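PDB 4RTB: HydG protein from Carboxydothermus hydrogenoformans, which serves as a radical SAM maturase of [FeFe]-hydrogenase, a lyase that makes carbon monoxide and cyanide. Local coordinates for residues V97-L102 / R148-M153; D136-I141 / S174-R179; I168-Y173 / K197-G202; I322-R327 / S342-A347. All coordinates share one frame; numbering follows the deposited sequence.

Contacts 1 and 4 lie in the curled parallel sheet of the barrel; contacts 2 and 3 lie in the helices and connecting loops around it. Contact 1 holds the S-adenosylmethionine directly. Contact 4 joins contact 1 through strand 95-105, where Val97 O is 2.8 Å from Met344 N, and its Ser325 side chain is about 7 Å from the ligand. Contact 2 packs on the outer side of contact 1, with Ile149 CD1 3.6 Å from Ile178 CD1. Contact 3 shares helix 158-175 with contact 2. Its Ile201 side chain is about 13 Å from the ligand. Contacts 2 and 4 do not touch; their centres are about 20 Å apart.

Contact 1. Residues V97-L102 / R148-M153; sequences VLFAPL and RILLVM. With SAM (S-adenosylmethionine), chain B.
Leu102 O accepts a hydrogen bond from Val152 N at 2.9 Å, which helps to place Val152 beside the S-adenosylmethionine. The two residues lie on adjacent parallel strands, 95-105 and 148-153, of the radical SAM barrel. Helix 131-144 comes between them in the chain, so the unit is a beta-alpha-beta crossover. Val152 turns its two methyls to different tasks. CG1 packs on Leu102 O, while CG2, anti to the backbone N, meets the methionine chain of the ligand at CG, 3.6 Å away. Next along the chain, Met153 O accepts a hydrogen bond from the ligand amino N at 3.0 Å. Glu209, Arg231 and Lys288 are also hydrogen-bonded to the ligand.

Behind this first shell the strands stay in parallel register. Leu102 N donates to Leu150 O, Leu150 N to Ala100 O, and Ala100 N to Arg148 O. Side chains alternate between the two faces of the sheet. On one, Leu102 CB touches Ile149 CG2 at 3.6 Å, and Leu102 and Leu151 run side by side, with Leu151 CD2 reaching Leu102 CB and CD2. This face receives helix 131-144. On the other face, Phe99 lies alongside Leu150, and its CD2 and CE2 lie 3.7 Å from Leu150 CB, in an oblique approach. Pro101 is on this side too, and its O is hydrogen-bonded to the Tyr355 hydroxyl.

Farthest from the ligand, Arg148 crosses Val97 at about a right angle. Its chain bends at chi3 (45°), and the NH1 atom comes to 3.3 Å from Val97 CG1.

Contact 2. Residues D136-I141 / S174-R179; sequences DEAKAI and SEVDIR
Ala138 and Val176 form the centre of a junction between two helices of the outer layer of the radical SAM barrel. Ala138 lies on helix 131-144. Val176 is the first residue to leave helical geometry after helix 158-175, where the chain turns toward strand 180-184.

The apolar contacts are small. Val176 sets both methyls against Ala138. CG2 meets Ala138 CB at 3.7 Å. CG1, anti to the backbone N (chi1 -159°), lies 3.6 Å from Ala138 O. Ile178 CD1 comes toward that same Ala138 O, but at a longer 4.1 Å. Ala138 and Ile178 also touch Ile172 of helix 158-175.

The polar contacts across the junction are loose, and no hydrogen bond joins the two segments. Lys139 sends an extended chain past Val176 and bends it at its end (chi4 -62°). Its CG lies 4.2 Å from Val176 CG2. Its NZ stands 3.5 Å from Glu175 O, a carbonyl at the end of the helix. The opposite charge of the Glu175 carboxylate is near but not in contact.

The charged pairs lie in the loop that follows. Asp177 is the centre of an inverse gamma turn. Its OD2 forms a salt bridge with Arg142, which links the loop to helix 131-144. Its OD1 forms a salt bridge with Arg179 NE at 3.3 Å, the hydrogen bond in it weak.

Contact 3. Residues I168-Y173 / K197-G202; sequences IIPAIY and KKLKIG
Ile169 reaches from helix 158-175 to Leu199 and Ile201, in the loop that follows helix 190-197. From its CB the side chain splits into two branches. CG2, anti to the backbone N, lies 3.6 Å from Leu199 O. CG1 takes the other direction, beside the backbone N (chi1 -72°), and packs on Leu151 CD1 of strand 148-153. At the tip, CD1 meets both partners in the loop: Ile201 CG2 at 3.6 Å and Leu199 CD1 at 3.8 Å. The Ile169 and Leu199 side chains cross at about a right angle. Pro170, one residue on, lies at the margin, with its CG 4.4 Å from Leu199 CD2.

One turn later Tyr173 supplies the polar link. Its OH gives a weak hydrogen bond to Lys200 O at 2.8 Å, and CE2 and CZ also lie near that oxygen, the ring held obliquely. Lys200 closes a type I turn that begins at Lys197 and has a positive phi (60°). The hydroxyl also has a weak hydrogen bond with Ile181 N, so it sits between the loop and strand 180-184. A phenylalanine in place of Tyr173 would probably leave Lys200 O without this link and Ile181 N without its weak acceptor. Gly202 is hydrogen-bonded to Ile181 through the backbone. The contact thus fastens an outer helix to the helix-to-strand connection leading into strand 204-205, as in the helical layer of a beta-alpha barrel.

Contact 4. Residues I322-R327 / S342-A347; sequences IILSTR and SQMSAA
Ile322 and Ser342 are joined by two hydrogen bonds. Ile322 N donates to Ser342 OG at 2.9 Å, and Ser342 N donates to Ile322 O at 2.9 Å, on a lone pair in the carbonyl plane. Ser342 OG is placed for this by its chi1 of 57°, which sets it between the backbone N and the carbonyl carbon. Ile322 O is gripped a second time by Gln343 N at 3.0 Å. The ladder continues with a nearly straight bond (174°) from Leu324 N to Gln343 O. Past the end of strand 321-324, Ser325 O takes a weak hydrogen bond from Ser345 OG at 3.3 Å.

The packing lies on two faces. On one, Ile323 and Gln343 run side by side. Ile323 CG1 sits 3.6 Å from Gln343 CB, and CD1 reaches the side-chain amide at NE2, 3.5 Å away. Phe99 of strand 95-105 touches both residues. An alanine at Ile323 would probably open a gap beside the Gln343 side chain, its amide losing the cover of CD1. On the other face, Leu324 CD2 approaches Met344 CG at 4.2 Å, under helix 330-339.

Arg327 O is hydrogen-bonded to NZ of Lys288, a residue that binds S-adenosylmethionine, so the loop after the first strand borders the ligand site. Strand 321-324, helix 330-339 and strand 343-345 form a parallel beta-alpha-beta unit, the repeating element of the radical SAM barrel.

Contact 1. Residues V97-L102 / R148-M153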
loop_
_atom_site.group_PDB
_atom_site.type_symbol
_atom_site.label_atom_id
_atom_site.label_comp_id
_atom_site.label_asym_id
_atom_site.label_seq_id
_atom_site.Cartn_x
_atom_site.Cartn_y
_atom_site.Cartn_z
ATOM N N VAL A 97 -6.447 -5.549 -6.077
ATOM C CA VAL A 97 -6.966 -6.010 -4.797
ATOM C C VAL A 97 -7.534 -4.847 -3.994
ATOM O O VAL A 97 -6.913 -3.788 -3.893
ATOM C CB VAL A 97 -5.880 -6.721 -3.978
ATOM C CG1 VAL A 97 -6.478 -7.327 -2.722
ATOM C CG2 VAL A 97 -5.210 -7.793 -4.821
ATOM N N LEU A 98 -8.720 -5.045 -3.427
ATOM C CA LEU A 98 -9.387 -3.988 -2.680
ATOM C C LEU A 98 -9.448 -4.286 -1.183
ATOM O O LEU A 98 -9.709 -5.421 -0.766
ATOM C CB LEU A 98 -10.801 -3.761 -3.222
ATOM C CG LEU A 98 -10.928 -3.435 -4.712
ATOM C CD1 LEU A 98 -12.339 -2.965 -5.028
ATOM C CD2 LEU A 98 -9.900 -2.399 -5.151
ATOM N N PHE A 99 -9.197 -3.256 -0.383
ATOM C CA PHE A 99 -9.296 -3.361 1.065
ATOM C C PHE A 99 -9.853 -2.070 1.644
ATOM O O PHE A 99 -9.869 -1.032 0.979
ATOM C CB PHE A 99 -7.930 -3.669 1.684
ATOM C CG PHE A 99 -6.982 -2.503 1.671
ATOM C CD1 PHE A 99 -6.240 -2.211 0.539
ATOM C CD2 PHE A 99 -6.824 -1.703 2.796
ATOM C CE1 PHE A 99 -5.364 -1.137 0.522
ATOM C CE2 PHE A 99 -5.951 -0.631 2.784
ATOM C CZ PHE A 99 -5.221 -0.348 1.648
ATOM N N ALA A 100 -10.305 -2.141 2.891
ATOM C CA ALA A 100 -10.798 -0.967 3.596
ATOM C C ALA A 100 -10.046 -0.781 4.909
ATOM O O ALA A 100 -9.879 -1.731 5.680
ATOM C CB ALA A 100 -12.291 -1.082 3.846
ATOM N N PRO A 101 -9.572 0.445 5.161
ATOM C CA PRO A 101 -8.872 0.756 6.409
ATOM C C PRO A 101 -9.840 0.990 7.560
ATOM O O PRO A 101 -10.792 1.757 7.426
ATOM C CB PRO A 101 -8.103 2.034 6.070
ATOM C CG PRO A 101 -8.921 2.685 5.013
ATOM C CD PRO A 101 -9.565 1.582 4.222
ATOM N N LEU A 102 -9.604 0.317 8.680
ATOM C CA LEU A 102 -10.402 0.552 9.873
ATOM C C LEU A 102 -9.572 1.294 10.911
ATOM O O LEU A 102 -8.630 0.746 11.487
ATOM C CB LEU A 102 -10.937 -0.762 10.446
ATOM C CG LEU A 102 -11.756 -0.663 11.735
ATOM C CD1 LEU A 102 -12.764 0.476 11.665
ATOM C CD2 LEU A 102 -12.459 -1.982 12.015
ATOM N N ARG A 148 -11.085 -7.628 3.272
ATOM C CA ARG A 148 -9.751 -7.301 3.744
ATOM C C ARG A 148 -9.779 -5.964 4.476
ATOM O O ARG A 148 -10.309 -4.976 3.965
ATOM C CB ARG A 148 -8.764 -7.263 2.578
ATOM C CG ARG A 148 -8.622 -8.583 1.824
ATOM C CD ARG A 148 -7.533 -8.452 0.778
ATOM N NE ARG A 148 -6.382 -7.779 1.365
ATOM C CZ ARG A 148 -5.140 -7.842 0.897
ATOM N NH1 ARG A 148 -4.863 -8.560 -0.182
ATOM N NH2 ARG A 148 -4.171 -7.188 1.523
ATOM N N ILE A 149 -9.218 -5.942 5.681
ATOM C CA ILE A 149 -9.248 -4.752 6.523
ATOM C C ILE A 149 -7.830 -4.325 6.908
ATOM O O ILE A 149 -6.959 -5.168 7.116
ATOM C CB ILE A 149 -10.100 -4.998 7.796
ATOM C CG1 ILE A 149 -11.532 -5.381 7.411
ATOM C CG2 ILE A 149 -10.109 -3.777 8.700
ATOM C CD1 ILE A 149 -12.488 -5.449 8.587
ATOM N N LEU A 150 -7.599 -3.015 6.977
ATOM C CA LEU A 150 -6.316 -2.482 7.432
ATOM C C LEU A 150 -6.494 -1.690 8.727
ATOM O O LEU A 150 -6.824 -0.505 8.693
ATOM C CB LEU A 150 -5.682 -1.599 6.348
ATOM C CG LEU A 150 -4.195 -1.217 6.426
ATOM C CD1 LEU A 150 -3.996 0.232 6.861
ATOM C CD2 LEU A 150 -3.411 -2.163 7.327
ATOM N N LEU A 151 -6.282 -2.350 9.864
ATOM C CA LEU A 151 -6.380 -1.684 11.161
ATOM C C LEU A 151 -5.300 -0.624 11.320
ATOM O O LEU A 151 -4.108 -0.907 11.185
ATOM C CB LEU A 151 -6.272 -2.691 12.306
ATOM C CG LEU A 151 -7.380 -3.732 12.450
ATOM C CD1 LEU A 151 -7.092 -4.616 13.646
ATOM C CD2 LEU A 151 -8.738 -3.065 12.587
ATOM N N VAL A 152 -5.725 0.597 11.618
ATOM C CA VAL A 152 -4.798 1.711 11.755
ATOM C C VAL A 152 -5.083 2.487 13.045
ATOM O O VAL A 152 -6.241 2.744 13.388
ATOM C CB VAL A 152 -4.876 2.638 10.518
ATOM C CG1 VAL A 152 -6.308 2.748 10.033
ATOM C CG2 VAL A 152 -4.280 4.005 10.805
ATOM N N MET A 153 -4.016 2.830 13.765
ATOM C CA MET A 153 -4.125 3.536 15.040
ATOM C C MET A 153 -3.049 4.594 15.229
ATOM O O MET A 153 -1.983 4.533 14.617
ATOM C CB MET A 153 -4.031 2.558 16.207
ATOM C CG MET A 153 -5.290 1.797 16.526
ATOM S SD MET A 153 -4.861 0.331 17.478
ATOM C CE MET A 153 -3.674 1.028 18.627
HETATM N N SAM B . 0.581 5.742 13.797
HETATM C CA SAM B . 1.318 4.750 13.013
HETATM C C SAM B . 2.547 5.317 12.312
HETATM O O SAM B . 2.826 6.511 12.350
HETATM O OXT SAM B . 3.297 4.575 11.683
HETATM C CB SAM B . 0.423 4.089 11.966
HETATM C CG SAM B . -0.830 4.853 11.539
HETATM S SD SAM B . -0.617 6.402 10.628
HETATM C CE SAM B . -2.268 7.056 10.884
HETATM C "C5'" SAM B . -0.937 5.876 8.931
HETATM C "C4'" SAM B . -0.106 6.583 7.863
HETATM O "O4'" SAM B . -0.732 7.741 7.336
HETATM C "C3'" SAM B . 1.234 7.061 8.400
HETATM O "O3'" SAM B . 2.199 6.043 8.293
HETATM C "C2'" SAM B . 1.567 8.241 7.512
HETATM O "O2'" SAM B . 2.564 7.893 6.585
HETATM C "C1'" SAM B . 0.284 8.538 6.755
HETATM N N9 SAM B . -0.003 9.975 6.869
HETATM C C8 SAM B . -0.032 10.707 8.024
HETATM N N7 SAM B . -0.320 11.990 7.715
HETATM C C5 SAM B . -0.461 12.088 6.376
HETATM C C6 SAM B . -0.751 13.158 5.543
HETATM N N6 SAM B . -0.944 14.370 6.056
HETATM N N1 SAM B . -0.835 12.959 4.182
HETATM C C2 SAM B . -0.633 11.699 3.655
HETATM N N3 SAM B . -0.346 10.638 4.489
HETATM C C4 SAM B . -0.262 10.829 5.828
#

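Contact 2. Residues D136-I141 / S174-R179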
loop_
_atom_site.group_PDB
_atom_site.type_symbol
_atom_site.label_atom_id
_atom_site.label_comp_id
_atom_site.label_asym_id
_atom_site.label_seq_id
_atom_site.Cartn_x
_atom_site.Cartn_y
_atom_site.Cartn_z
ATOM N N ASP A 136 -18.531 -3.773 15.239
ATOM C CA ASP A 136 -19.633 -3.265 14.426
ATOM C C ASP A 136 -19.109 -2.616 13.149
ATOM O O ASP A 136 -19.733 -2.710 12.091
ATOM C CB ASP A 136 -20.471 -2.265 15.222
ATOM C CG ASP A 136 -21.955 -2.566 15.154
ATOM O OD1 ASP A 136 -22.738 -1.626 14.904
ATOM O OD2 ASP A 136 -22.338 -3.738 15.359
ATOM N N GLU A 137 -17.963 -1.953 13.265
ATOM C CA GLU A 137 -17.281 -1.375 12.113
ATOM C C GLU A 137 -16.856 -2.471 11.141
ATOM O O GLU A 137 -16.984 -2.323 9.923
ATOM C CB GLU A 137 -16.064 -0.562 12.561
ATOM C CG GLU A 137 -16.401 0.692 13.354
ATOM C CD GLU A 137 -17.031 1.772 12.498
ATOM O OE1 GLU A 137 -16.279 2.516 11.834
ATOM O OE2 GLU A 137 -18.275 1.879 12.488
ATOM N N ALA A 138 -16.351 -3.572 11.690
ATOM C CA ALA A 138 -15.969 -4.721 10.876
ATOM C C ALA A 138 -17.187 -5.298 10.155
ATOM O O ALA A 138 -17.097 -5.709 8.995
ATOM C CB ALA A 138 -15.301 -5.783 11.734
ATOM N N LYS A 139 -18.325 -5.317 10.845
ATOM C CA LYS A 139 -19.579 -5.778 10.256
ATOM C C LYS A 139 -20.021 -4.864 9.110
ATOM O O LYS A 139 -20.473 -5.336 8.063
ATOM C CB LYS A 139 -20.685 -5.852 11.317
ATOM C CG LYS A 139 -20.529 -6.977 12.338
ATOM C CD LYS A 139 -21.690 -6.987 13.329
ATOM C CE LYS A 139 -21.535 -8.075 14.389
ATOM N NZ LYS A 139 -21.531 -9.445 13.804
ATOM N N ALA A 140 -19.883 -3.557 9.317
ATOM C CA ALA A 140 -20.304 -2.567 8.327
ATOM C C ALA A 140 -19.431 -2.636 7.080
ATOM O O ALA A 140 -19.922 -2.525 5.955
ATOM C CB ALA A 140 -20.264 -1.169 8.927
ATOM N N ILE A 141 -18.134 -2.819 7.294
ATOM C CA ILE A 141 -17.179 -2.988 6.206
ATOM C C ILE A 141 -17.430 -4.296 5.452
ATOM O O ILE A 141 -17.301 -4.352 4.229
ATOM C CB ILE A 141 -15.729 -2.955 6.740
ATOM C CG1 ILE A 141 -15.380 -1.551 7.232
ATOM C CG2 ILE A 141 -14.739 -3.392 5.680
ATOM C CD1 ILE A 141 -13.943 -1.397 7.677
ATOM N N SER A 174 -13.604 -13.825 14.842
ATOM C CA SER A 174 -14.629 -14.787 15.229
ATOM C C SER A 174 -16.041 -14.288 14.922
ATOM O O SER A 174 -16.858 -15.028 14.376
ATOM C CB SER A 174 -14.500 -15.128 16.714
ATOM O OG SER A 174 -15.163 -16.346 17.012
ATOM N N GLU A 175 -16.320 -13.034 15.263
ATOM C CA GLU A 175 -17.656 -12.464 15.090
ATOM C C GLU A 175 -17.962 -12.042 13.653
ATOM O O GLU A 175 -19.126 -11.980 13.258
ATOM C CB GLU A 175 -17.840 -11.260 16.019
ATOM C CG GLU A 175 -18.645 -11.547 17.276
ATOM C CD GLU A 175 -18.527 -10.436 18.304
ATOM O OE1 GLU A 175 -19.463 -9.615 18.413
ATOM O OE2 GLU A 175 -17.494 -10.388 19.005
ATOM N N VAL A 176 -16.925 -11.737 12.879
ATOM C CA VAL A 176 -17.116 -11.246 11.515
ATOM C C VAL A 176 -16.414 -12.144 10.498
ATOM O O VAL A 176 -15.468 -12.854 10.838
ATOM C CB VAL A 176 -16.591 -9.800 11.357
ATOM C CG1 VAL A 176 -17.237 -9.119 10.158
ATOM C CG2 VAL A 176 -16.856 -8.999 12.620
ATOM N N ASP A 177 -16.882 -12.113 9.254
ATOM C CA ASP A 177 -16.257 -12.882 8.185
ATOM C C ASP A 177 -15.165 -12.074 7.487
ATOM O O ASP A 177 -15.310 -11.680 6.333
ATOM C CB ASP A 177 -17.301 -13.340 7.166
ATOM C CG ASP A 177 -16.707 -14.212 6.076
ATOM O OD1 ASP A 177 -15.759 -14.971 6.375
ATOM O OD2 ASP A 177 -17.174 -14.130 4.920
ATOM N N ILE A 178 -14.069 -11.824 8.193
ATOM C CA ILE A 178 -12.942 -11.114 7.604
ATOM C C ILE A 178 -11.815 -12.087 7.280
ATOM O O ILE A 178 -11.295 -12.769 8.164
ATOM C CB ILE A 178 -12.416 -10.006 8.532
ATOM C CG1 ILE A 178 -13.552 -9.059 8.917
ATOM C CG2 ILE A 178 -11.293 -9.238 7.856
ATOM C CD1 ILE A 178 -14.263 -8.456 7.726
ATOM N N ARG A 179 -11.446 -12.145 6.005
ATOM C CA ARG A 179 -10.442 -13.092 5.534
ATOM C C ARG A 179 -9.042 -12.700 5.978
ATOM O O ARG A 179 -8.212 -13.562 6.268
ATOM C CB ARG A 179 -10.487 -13.213 4.007
ATOM C CG ARG A 179 -11.519 -14.208 3.487
ATOM C CD ARG A 179 -12.935 -13.737 3.774
ATOM N NE ARG A 179 -13.934 -14.782 3.576
ATOM C CZ ARG A 179 -14.512 -15.050 2.411
ATOM N NH1 ARG A 179 -14.183 -14.355 1.330
ATOM N NH2 ARG A 179 -15.417 -16.016 2.324
#

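Contact 3. Residues I168-Y173 / K197-G202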
loop_
_atom_site.group_PDB
_atom_site.type_symbol
_atom_site.label_atom_id
_atom_site.label_comp_id
_atom_site.label_asym_id
_atom_site.label_seq_id
_atom_site.Cartn_x
_atom_site.Cartn_y
_atom_site.Cartn_z
ATOM N N ILE A 168 -9.357 -7.192 20.643
ATOM C CA ILE A 168 -10.185 -6.790 19.506
ATOM C C ILE A 168 -10.038 -7.675 18.260
ATOM O O ILE A 168 -11.040 -8.065 17.657
ATOM C CB ILE A 168 -9.902 -5.322 19.125
ATOM C CG1 ILE A 168 -10.592 -4.398 20.131
ATOM C CG2 ILE A 168 -10.370 -5.020 17.706
ATOM C CD1 ILE A 168 -10.794 -2.989 19.644
ATOM N N ILE A 169 -8.807 -8.000 17.879
ATOM C CA ILE A 169 -8.578 -8.745 16.639
ATOM C C ILE A 169 -9.224 -10.145 16.613
ATOM O O ILE A 169 -9.926 -10.468 15.647
ATOM C CB ILE A 169 -7.065 -8.863 16.333
ATOM C CG1 ILE A 169 -6.516 -7.503 15.897
ATOM C CG2 ILE A 169 -6.810 -9.903 15.255
ATOM C CD1 ILE A 169 -5.050 -7.515 15.555
ATOM N N PRO A 170 -9.006 -10.977 17.654
ATOM C CA PRO A 170 -9.682 -12.280 17.608
ATOM C C PRO A 170 -11.200 -12.141 17.623
ATOM O O PRO A 170 -11.907 -12.976 17.051
ATOM C CB PRO A 170 -9.194 -12.981 18.882
ATOM C CG PRO A 170 -7.948 -12.274 19.254
ATOM C CD PRO A 170 -8.169 -10.852 18.861
ATOM N N ALA A 171 -11.687 -11.091 18.277
ATOM C CA ALA A 171 -13.114 -10.800 18.307
ATOM C C ALA A 171 -13.631 -10.533 16.899
ATOM O O ALA A 171 -14.709 -10.994 16.532
ATOM C CB ALA A 171 -13.399 -9.616 19.217
ATOM N N ILE A 172 -12.856 -9.791 16.111
ATOM C CA ILE A 172 -13.207 -9.538 14.718
ATOM C C ILE A 172 -13.175 -10.831 13.905
ATOM O O ILE A 172 -14.123 -11.130 13.175
ATOM C CB ILE A 172 -12.267 -8.498 14.068
ATOM C CG1 ILE A 172 -12.625 -7.088 14.543
ATOM C CG2 ILE A 172 -12.353 -8.566 12.554
ATOM C CD1 ILE A 172 -11.808 -5.993 13.885
ATOM N N TYR A 173 -12.092 -11.594 14.035
ATOM C CA TYR A 173 -11.969 -12.863 13.320
ATOM C C TYR A 173 -13.131 -13.812 13.603
ATOM O O TYR A 173 -13.590 -14.522 12.708
ATOM C CB TYR A 173 -10.657 -13.563 13.674
ATOM C CG TYR A 173 -9.495 -13.191 12.787
ATOM C CD1 TYR A 173 -9.524 -13.456 11.424
ATOM C CD2 TYR A 173 -8.361 -12.591 13.315
ATOM C CE1 TYR A 173 -8.458 -13.122 10.609
ATOM C CE2 TYR A 173 -7.292 -12.254 12.510
ATOM C CZ TYR A 173 -7.345 -12.522 11.158
ATOM O OH TYR A 173 -6.281 -12.184 10.356
ATOM N N LYS A 197 2.230 -11.683 16.574
ATOM C CA LYS A 197 2.210 -12.893 15.756
ATOM C C LYS A 197 1.171 -13.898 16.266
ATOM O O LYS A 197 0.630 -14.686 15.487
ATOM C CB LYS A 197 3.600 -13.537 15.718
ATOM C CG LYS A 197 3.739 -14.691 14.735
ATOM N N LYS A 198 0.887 -13.859 17.567
ATOM C CA LYS A 198 -0.114 -14.741 18.166
ATOM C C LYS A 198 -1.539 -14.336 17.794
ATOM O O LYS A 198 -2.471 -15.130 17.924
ATOM C CB LYS A 198 0.027 -14.759 19.690
ATOM C CG LYS A 198 1.259 -15.488 20.211
ATOM N N LEU A 199 -1.705 -13.095 17.343
ATOM C CA LEU A 199 -3.025 -12.578 16.996
ATOM C C LEU A 199 -3.459 -13.019 15.606
ATOM O O LEU A 199 -4.586 -12.744 15.185
ATOM C CB LEU A 199 -3.043 -11.053 17.087
ATOM C CG LEU A 199 -2.832 -10.470 18.484
ATOM C CD1 LEU A 199 -3.116 -8.975 18.491
ATOM C CD2 LEU A 199 -3.704 -11.191 19.499
ATOM N N LYS A 200 -2.552 -13.697 14.904
ATOM C CA LYS A 200 -2.805 -14.229 13.567
ATOM C C LYS A 200 -3.167 -13.148 12.553
ATOM O O LYS A 200 -4.126 -13.296 11.795
ATOM C CB LYS A 200 -3.918 -15.280 13.611
ATOM C CG LYS A 200 -3.588 -16.518 14.421
ATOM C CD LYS A 200 -4.780 -17.460 14.448
ATOM C CE LYS A 200 -4.480 -18.736 15.212
ATOM N NZ LYS A 200 -5.664 -19.640 15.244
ATOM N N ILE A 201 -2.398 -12.063 12.536
ATOM C CA ILE A 201 -2.608 -11.009 11.548
ATOM C C ILE A 201 -1.979 -11.399 10.217
ATOM O O ILE A 201 -1.086 -12.244 10.167
ATOM C CB ILE A 201 -2.023 -9.661 12.012
ATOM C CG1 ILE A 201 -0.539 -9.810 12.354
ATOM C CG2 ILE A 201 -2.798 -9.128 13.203
ATOM C CD1 ILE A 201 0.385 -9.074 11.408
ATOM N N GLY A 202 -2.451 -10.786 9.140
ATOM C CA GLY A 202 -1.905 -11.062 7.827
ATOM C C GLY A 202 -0.578 -10.365 7.615
ATOM O O GLY A 202 0.485 -10.984 7.699
#

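Contact 4. Residues I322-R327 / S342-A347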
loop_
_atom_site.group_PDB
_atom_site.type_symbol
_atom_site.label_atom_id
_atom_site.label_comp_id
_atom_site.label_asym_id
_atom_site.label_seq_id
_atom_site.Cartn_x
_atom_site.Cartn_y
_atom_site.Cartn_z
ATOM N N ILE A 322 2.246 -3.301 -4.782
ATOM C CA ILE A 322 2.288 -1.864 -4.543
ATOM C C ILE A 322 0.921 -1.378 -4.077
ATOM O O ILE A 322 -0.091 -1.626 -4.734
ATOM C CB ILE A 322 2.712 -1.090 -5.806
ATOM C CG1 ILE A 322 4.156 -1.430 -6.180
ATOM C CG2 ILE A 322 2.563 0.406 -5.593
ATOM C CD1 ILE A 322 4.655 -0.711 -7.416
ATOM N N ILE A 323 0.892 -0.694 -2.936
ATOM C CA ILE A 323 -0.373 -0.253 -2.360
ATOM C C ILE A 323 -0.589 1.252 -2.499
ATOM O O ILE A 323 0.292 2.060 -2.173
ATOM C CB ILE A 323 -0.478 -0.634 -0.872
ATOM C CG1 ILE A 323 -0.226 -2.130 -0.683
ATOM C CG2 ILE A 323 -1.844 -0.251 -0.318
ATOM C CD1 ILE A 323 -0.576 -2.642 0.700
ATOM N N LEU A 324 -1.771 1.613 -2.991
ATOM C CA LEU A 324 -2.194 3.003 -3.095
ATOM C C LEU A 324 -3.057 3.376 -1.891
ATOM O O LEU A 324 -4.282 3.252 -1.937
ATOM C CB LEU A 324 -2.972 3.233 -4.394
ATOM C CG LEU A 324 -3.209 4.682 -4.825
ATOM C CD1 LEU A 324 -1.933 5.272 -5.405
ATOM C CD2 LEU A 324 -4.353 4.773 -5.824
ATOM N N SER A 325 -2.418 3.826 -0.816
ATOM C CA SER A 325 -3.136 4.144 0.414
ATOM C C SER A 325 -3.940 5.438 0.303
ATOM O O SER A 325 -5.046 5.534 0.833
ATOM C CB SER A 325 -2.159 4.228 1.592
ATOM O OG SER A 325 -0.909 4.764 1.190
ATOM N N THR A 326 -3.387 6.425 -0.390
ATOM C CA THR A 326 -4.042 7.722 -0.527
ATOM C C THR A 326 -5.181 7.700 -1.549
ATOM O O THR A 326 -5.088 7.036 -2.582
ATOM C CB THR A 326 -3.028 8.811 -0.927
ATOM O OG1 THR A 326 -2.165 8.306 -1.955
ATOM C CG2 THR A 326 -2.186 9.214 0.272
ATOM N N ARG A 327 -6.255 8.425 -1.247
ATOM C CA ARG A 327 -7.363 8.582 -2.186
ATOM C C ARG A 327 -6.945 9.455 -3.363
ATOM O O ARG A 327 -6.440 10.562 -3.176
ATOM C CB ARG A 327 -8.589 9.188 -1.494
ATOM C CG ARG A 327 -9.690 9.632 -2.458
ATOM C CD ARG A 327 -10.861 10.281 -1.731
ATOM N N SER A 342 -1.076 -2.653 -7.255
ATOM C CA SER A 342 -1.758 -3.939 -7.162
ATOM C C SER A 342 -2.766 -3.981 -6.017
ATOM O O SER A 342 -3.571 -4.910 -5.926
ATOM C CB SER A 342 -0.740 -5.069 -7.002
ATOM O OG SER A 342 0.083 -4.853 -5.870
ATOM N N GLN A 343 -2.718 -2.976 -5.144
ATOM C CA GLN A 343 -3.647 -2.889 -4.019
ATOM C C GLN A 343 -4.224 -1.485 -3.865
ATOM O O GLN A 343 -3.543 -0.490 -4.117
ATOM C CB GLN A 343 -2.966 -3.309 -2.716
ATOM C CG GLN A 343 -3.262 -4.735 -2.295
ATOM C CD GLN A 343 -2.978 -4.976 -0.825
ATOM O OE1 GLN A 343 -3.758 -4.581 0.043
ATOM N NE2 GLN A 343 -1.857 -5.626 -0.538
ATOM N N MET A 344 -5.474 -1.415 -3.422
ATOM C CA MET A 344 -6.199 -0.151 -3.393
ATOM C C MET A 344 -7.174 -0.031 -2.228
ATOM O O MET A 344 -7.791 -1.014 -1.818
ATOM C CB MET A 344 -6.968 0.025 -4.696
ATOM C CG MET A 344 -6.472 1.140 -5.579
ATOM S SD MET A 344 -7.503 1.191 -7.046
ATOM C CE MET A 344 -9.128 1.214 -6.288
ATOM N N SER A 345 -7.322 1.185 -1.713
ATOM C CA SER A 345 -8.313 1.462 -0.682
ATOM C C SER A 345 -9.582 2.018 -1.319
ATOM O O SER A 345 -9.574 3.111 -1.885
ATOM C CB SER A 345 -7.762 2.446 0.350
ATOM O OG SER A 345 -7.598 3.734 -0.215
ATOM N N ALA A 346 -10.667 1.259 -1.230
ATOM C CA ALA A 346 -11.926 1.669 -1.829
ATOM C C ALA A 346 -12.983 1.927 -0.767
ATOM O O ALA A 346 -13.092 1.179 0.205
ATOM C CB ALA A 346 -12.411 0.621 -2.809
ATOM N N ALA A 347 -13.759 2.988 -0.967
ATOM C CA ALA A 347 -14.825 3.372 -0.040
ATOM C C ALA A 347 -14.279 3.571 1.372
ATOM O O ALA A 347 -14.984 3.368 2.364
ATOM C CB ALA A 347 -15.933 2.336 -0.039
#